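Local structure of HhaI Restriction Endonuclease (Haemophilus parahaemolyticus, 6UKF) at residues I106-P109 with E110-V114; I240-F243 with I244-E247. The protein is a restriction endonuclease that binds its cognate DNA and, as expected of this enzyme class, hydrolyses the phosphodiester backbone. One frame throughout, in Å; residues are numbered along the deposited sequence.

Interaction 1: I106-P109 with E110-V114; sequences IPLP and ESVFV
The ring of Phe113 reaches back from the first turn of a helix toward the loop that leads into it, and three loop carbonyls gather round it. Ile106 O lies near the ring plane at the edge, 3.3 Å from Phe113 CZ. Pro109 O sits over one face, offset toward the rim, while Leu108 O approaches obliquely, 3.5 Å from Phe113 CE2. With CG turned away from its own carbonyl carbon (chi1 -51°), Phe113 sends its far end toward the loop, where CZ also meets Leu108 CB at 3.7 Å and the CG2 branch of Ile106 at 4.0 Å. This is the entry to helix 110-123 from strand 104-105, with an inverse gamma turn centred on Pro107. Buried Phe113 also packs on Val150 and Cys152 of strand 148-156, and at the end of the extended Glu110 side chain OE2 accepts a hydrogen bond from Val150 N. Val112 N donates to Pro109 O at 2.9 Å; the bond is bent, 138° at the hydrogen, with the donor well above the carbonyl plane. Beside it, Val112 CG2 lies 4.1 Å from Pro109 CD, the valine and the proline ring crossing at a slant, and Leu108 CD1 just reaches Val112 CG1 at 4.5 Å.

Interaction 2: I240-F243 with I244-E247; sequences ISLF and ILNE
The Phe243 ring and the Glu247 carboxylate, one helical turn apart, meet at a slant, their planes 53° apart. Glu247 OE1 comes obliquely to the far end of the ring, 3.7 Å from Phe243 CE2 and a little farther from CZ; at the near end the backbone N of Ile244 is likewise oblique. Glu247 CG is tucked between its own N and carbonyl carbon (chi1 69°). That turn brings Glu247 CG to 3.6 Å from Phe243 O and lets the extended chain carry the carboxylate up to the ring. The asparagine amide is placed differently: Asn246 CG lies 3.4 Å from Leu242 O, but ND2 makes no hydrogen bond to that oxygen because the angle is poor. Among the aliphatic groups, Ile244 lays CG1 and CD1 against Ser241 CB, and Leu242 CD2 touches Leu245 CD2 at 4.2 Å. Ile244 and Leu245 also pack on Tyr147, and Leu245 on Ile137 of strand 136-140. Ser241 O takes Leu245 N at 3.0 Å as the first regular helix bond. Ser241 OG accepts an almost straight bond from Ile244 N (3.2 Å, 174°) and a weak one from Phe243 N; these side-chain bonds to amides of the first turn are those of a serine N-cap, here opening the C-terminal helix 242-255.

Both interactions stand where a helix begins, one at the start of helix 110-123 and the other at helix 242-255, yet they are built differently: in interaction 1 a buried ring lies against incoming loop carbonyls, whereas interaction 2 is a surface turn capped by a serine. Their centres are 23 Å apart and their nearest atoms about 12 Å, without touching. Interaction 1 lies near the metal: the Phe113 side chain is about 8 Å from the calcium ion, and it packs on strand 148-156, which carries the calcium-site residues Ser151 and Thr153. The bound DNA remains about 12 Å from the nearest atom of interaction 1 and about 15 Å from that of interaction 2.

Interaction 1: I106-P109 with E110-V114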
ATOM      1  N   ILE A 106      15.236   5.366  -9.134  1.00 10.35           N
ATOM      2  CA  ILE A 106      15.938   6.523  -8.607  1.00  9.90           C
ATOM      3  C   ILE A 106      17.238   6.025  -7.973  1.00  9.49           C
ATOM      4  O   ILE A 106      17.199   5.326  -6.950  1.00 10.22           O
ATOM      5  CB  ILE A 106      15.073   7.295  -7.602  1.00 10.85           C
ATOM      6  CG1 ILE A 106      13.847   7.867  -8.320  1.00 14.97           C
ATOM      7  CG2 ILE A 106      15.877   8.412  -6.957  1.00 11.89           C
ATOM      8  CD1 ILE A 106      12.651   8.120  -7.419  1.00 17.51           C
ATOM      9  N   PRO A 107      18.415   6.344  -8.559  1.00  9.37           N
ATOM     10  CA  PRO A 107      19.690   5.779  -8.106  1.00 10.44           C
ATOM     11  C   PRO A 107      20.355   6.564  -6.976  1.00 10.26           C
ATOM     12  O   PRO A 107      21.553   6.862  -7.020  1.00 13.92           O
ATOM     13  CB  PRO A 107      20.541   5.818  -9.376  1.00 11.66           C
ATOM     14  CG  PRO A 107      20.081   7.075 -10.044  1.00 11.79           C
ATOM     15  CD  PRO A 107      18.587   7.132  -9.796  1.00 10.65           C
ATOM     16  N   LEU A 108      19.589   6.896  -5.953  1.00  9.55           N
ATOM     17  CA  LEU A 108      20.182   7.504  -4.773  1.00  9.51           C
ATOM     18  C   LEU A 108      20.642   6.424  -3.808  1.00  9.11           C
ATOM     19  O   LEU A 108      20.249   5.260  -3.928  1.00  8.90           O
ATOM     20  CB  LEU A 108      19.168   8.410  -4.084  1.00  8.96           C
ATOM     21  CG  LEU A 108      18.944   9.762  -4.759  1.00  9.91           C
ATOM     22  CD1 LEU A 108      17.760  10.472  -4.128  1.00 11.84           C
ATOM     23  CD2 LEU A 108      20.197  10.621  -4.681  1.00 12.68           C
ATOM     24  N   PRO A 109      21.490   6.774  -2.842  1.00  9.05           N
ATOM     25  CA  PRO A 109      21.926   5.773  -1.861  1.00  9.34           C
ATOM     26  C   PRO A 109      20.736   5.128  -1.168  1.00  9.13           C
ATOM     27  O   PRO A 109      19.764   5.794  -0.809  1.00  8.67           O
ATOM     28  CB  PRO A 109      22.779   6.586  -0.881  1.00 10.41           C
ATOM     29  CG  PRO A 109      23.297   7.720  -1.702  1.00 10.98           C
ATOM     30  CD  PRO A 109      22.165   8.069  -2.636  1.00 10.03           C
ATOM     31  N   GLU A 110      20.828   3.811  -0.979  1.00  8.82           N
ATOM     32  CA  GLU A 110      19.744   3.070  -0.350  1.00  8.45           C
ATOM     33  C   GLU A 110      19.378   3.665   1.002  1.00  8.15           C
ATOM     34  O   GLU A 110      18.208   3.633   1.400  1.00  8.91           O
ATOM     35  CB  GLU A 110      20.165   1.611  -0.202  1.00  8.86           C
ATOM     36  CG  GLU A 110      19.065   0.681   0.250  1.00  9.94           C
ATOM     37  CD  GLU A 110      19.540  -0.750   0.374  1.00 10.88           C
ATOM     38  OE1 GLU A 110      20.764  -0.980   0.282  1.00 13.58           O
ATOM     39  OE2 GLU A 110      18.690  -1.646   0.554  1.00 11.82           O
ATOM     40  N   SER A 111      20.360   4.227   1.711  1.00  8.72           N
ATOM     41  CA  SER A 111      20.102   4.801   3.027  1.00  9.03           C
ATOM     42  C   SER A 111      19.115   5.960   2.966  1.00  8.74           C
ATOM     43  O   SER A 111      18.381   6.192   3.932  1.00  9.18           O
ATOM     44  CB  SER A 111      21.416   5.267   3.652  1.00 12.56           C
ATOM     45  OG  SER A 111      22.073   6.193   2.806  1.00 14.86           O
ATOM     46  N   VAL A 112      19.088   6.713   1.863  1.00  8.60           N
ATOM     47  CA  VAL A 112      18.088   7.770   1.724  1.00  8.81           C
ATOM     48  C   VAL A 112      16.689   7.179   1.806  1.00  8.04           C
ATOM     49  O   VAL A 112      15.801   7.717   2.481  1.00  8.59           O
ATOM     50  CB  VAL A 112      18.289   8.535   0.403  1.00  9.43           C
ATOM     51  CG1 VAL A 112      17.147   9.525   0.183  1.00 10.36           C
ATOM     52  CG2 VAL A 112      19.628   9.245   0.390  1.00 11.25           C
ATOM     53  N   PHE A 113      16.473   6.065   1.106  1.00  7.87           N
ATOM     54  CA  PHE A 113      15.158   5.443   1.069  1.00  7.72           C
ATOM     55  C   PHE A 113      14.827   4.792   2.401  1.00  7.70           C
ATOM     56  O   PHE A 113      13.695   4.892   2.882  1.00  8.11           O
ATOM     57  CB  PHE A 113      15.126   4.411  -0.055  1.00  8.09           C
ATOM     58  CG  PHE A 113      15.590   4.948  -1.381  1.00  8.57           C
ATOM     59  CD1 PHE A 113      15.256   6.229  -1.793  1.00  9.07           C
ATOM     60  CD2 PHE A 113      16.372   4.170  -2.212  1.00  9.69           C
ATOM     61  CE1 PHE A 113      15.686   6.714  -3.013  1.00 10.80           C
ATOM     62  CE2 PHE A 113      16.804   4.651  -3.431  1.00 11.49           C
ATOM     63  CZ  PHE A 113      16.461   5.922  -3.831  1.00 11.31           C
ATOM     64  N   VAL A 114      15.804   4.120   3.012  1.00  7.69           N
ATOM     65  CA  VAL A 114      15.592   3.560   4.342  1.00  8.06           C
ATOM     66  C   VAL A 114      15.222   4.663   5.321  1.00  7.94           C
ATOM     67  O   VAL A 114      14.327   4.499   6.158  1.00  8.02           O
ATOM     68  CB  VAL A 114      16.838   2.785   4.804  1.00  8.90           C
ATOM     69  CG1 VAL A 114      16.716   2.419   6.281  1.00 10.68           C
ATOM     70  CG2 VAL A 114      17.030   1.545   3.951  1.00  9.79           C
TER

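Interaction 2: I240-F243 with I244-E247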
ATOM      1  N   ILE A 240      20.172 -12.246   7.041  1.00 12.40           N
ATOM      2  CA  ILE A 240      19.897 -11.416   8.209  1.00 11.30           C
ATOM      3  C   ILE A 240      20.766 -11.871   9.375  1.00 11.52           C
ATOM      4  O   ILE A 240      20.829 -13.065   9.692  1.00 12.51           O
ATOM      5  CB  ILE A 240      18.406 -11.494   8.567  1.00 12.12           C
ATOM      6  CG1 ILE A 240      17.549 -10.998   7.401  1.00 13.01           C
ATOM      7  CG2 ILE A 240      18.117 -10.698   9.832  1.00 13.50           C
ATOM      8  CD1 ILE A 240      16.074 -11.317   7.552  1.00 15.56           C
ATOM      9  N   SER A 241      21.424 -10.915  10.031  1.00 10.82           N
ATOM     10  CA  SER A 241      22.233 -11.228  11.204  1.00 10.17           C
ATOM     11  C   SER A 241      21.369 -11.829  12.305  1.00  9.92           C
ATOM     12  O   SER A 241      20.397 -11.213  12.751  1.00 10.35           O
ATOM     13  CB  SER A 241      22.903  -9.961  11.730  1.00 11.59           C
ATOM     14  OG  SER A 241      23.436 -10.185  13.027  1.00 11.96           O
ATOM     15  N   LEU A 242      21.746 -13.020  12.771  1.00  9.26           N
ATOM     16  CA  LEU A 242      21.007 -13.630  13.870  1.00  9.27           C
ATOM     17  C   LEU A 242      21.216 -12.874  15.175  1.00  8.85           C
ATOM     18  O   LEU A 242      20.368 -12.939  16.070  1.00  9.42           O
ATOM     19  CB  LEU A 242      21.421 -15.088  14.044  1.00  9.80           C
ATOM     20  CG  LEU A 242      21.218 -16.017  12.849  1.00 12.21           C
ATOM     21  CD1 LEU A 242      21.419 -17.459  13.287  1.00 13.39           C
ATOM     22  CD2 LEU A 242      19.847 -15.829  12.216  1.00 15.06           C
ATOM     23  N   PHE A 243      22.337 -12.168  15.303  1.00  9.21           N
ATOM     24  CA  PHE A 243      22.582 -11.368  16.496  1.00  9.56           C
ATOM     25  C   PHE A 243      21.619 -10.189  16.561  1.00  9.46           C
ATOM     26  O   PHE A 243      21.005  -9.926  17.604  1.00  9.74           O
ATOM     27  CB  PHE A 243      24.034 -10.893  16.485  1.00 10.38           C
ATOM     28  CG  PHE A 243      24.380  -9.989  17.619  1.00 12.52           C
ATOM     29  CD1 PHE A 243      24.635 -10.500  18.878  1.00 16.84           C
ATOM     30  CD2 PHE A 243      24.445  -8.621  17.429  1.00 18.02           C
ATOM     31  CE1 PHE A 243      24.947  -9.662  19.928  1.00 20.70           C
ATOM     32  CE2 PHE A 243      24.757  -7.777  18.471  1.00 20.52           C
ATOM     33  CZ  PHE A 243      25.009  -8.297  19.724  1.00 20.53           C
ATOM     34  N   ILE A 244      21.466  -9.472  15.447  1.00  9.52           N
ATOM     35  CA  ILE A 244      20.489  -8.389  15.387  1.00 10.14           C
ATOM     36  C   ILE A 244      19.081  -8.932  15.586  1.00  8.61           C
ATOM     37  O   ILE A 244      18.268  -8.351  16.316  1.00  8.82           O
ATOM     38  CB  ILE A 244      20.631  -7.627  14.055  1.00 12.07           C
ATOM     39  CG1 ILE A 244      22.030  -7.008  13.965  1.00 15.05           C
ATOM     40  CG2 ILE A 244      19.527  -6.581  13.914  1.00 13.21           C
ATOM     41  CD1 ILE A 244      22.286  -6.212  12.715  1.00 19.55           C
ATOM     42  N   LEU A 245      18.772 -10.055  14.940  1.00  8.64           N
ATOM     43  CA  LEU A 245      17.445 -10.644  15.063  1.00  9.34           C
ATOM     44  C   LEU A 245      17.093 -10.895  16.524  1.00  8.66           C
ATOM     45  O   LEU A 245      15.994 -10.560  16.981  1.00  9.13           O
ATOM     46  CB  LEU A 245      17.411 -11.952  14.277  1.00 11.03           C
ATOM     47  CG  LEU A 245      16.077 -12.691  14.210  1.00 15.09           C
ATOM     48  CD1 LEU A 245      15.163 -12.021  13.202  1.00 17.37           C
ATOM     49  CD2 LEU A 245      16.315 -14.148  13.862  1.00 18.38           C
ATOM     50  N   ASN A 246      18.022 -11.478  17.279  1.00  8.62           N
ATOM     51  CA  ASN A 246      17.725 -11.829  18.662  1.00  9.60           C
ATOM     52  C   ASN A 246      17.548 -10.590  19.532  1.00  9.41           C
ATOM     53  O   ASN A 246      16.622 -10.532  20.347  1.00  9.90           O
ATOM     54  CB  ASN A 246      18.811 -12.747  19.222  1.00 12.21           C
ATOM     55  CG  ASN A 246      18.666 -14.179  18.745  1.00 16.69           C
ATOM     56  OD1 ASN A 246      17.592 -14.594  18.307  1.00 22.36           O
ATOM     57  ND2 ASN A 246      19.745 -14.944  18.837  1.00 18.69           N
ATOM     58  N   GLU A 247      18.422  -9.592  19.391  1.00  9.57           N
ATOM     59  CA  GLU A 247      18.248  -8.395  20.208  1.00  9.15           C
ATOM     60  C   GLU A 247      16.971  -7.655  19.833  1.00  8.63           C
ATOM     61  O   GLU A 247      16.335  -7.036  20.695  1.00  8.62           O
ATOM     62  CB  GLU A 247      19.476  -7.489  20.121  1.00 12.14           C
ATOM     63  CG  GLU A 247      19.695  -6.827  18.775  1.00 14.24           C
ATOM     64  CD  GLU A 247      20.992  -6.038  18.719  1.00 16.23           C
ATOM     65  OE1 GLU A 247      21.765  -6.072  19.701  1.00 16.49           O
ATOM     66  OE2 GLU A 247      21.242  -5.384  17.685  1.00 19.57           O
TER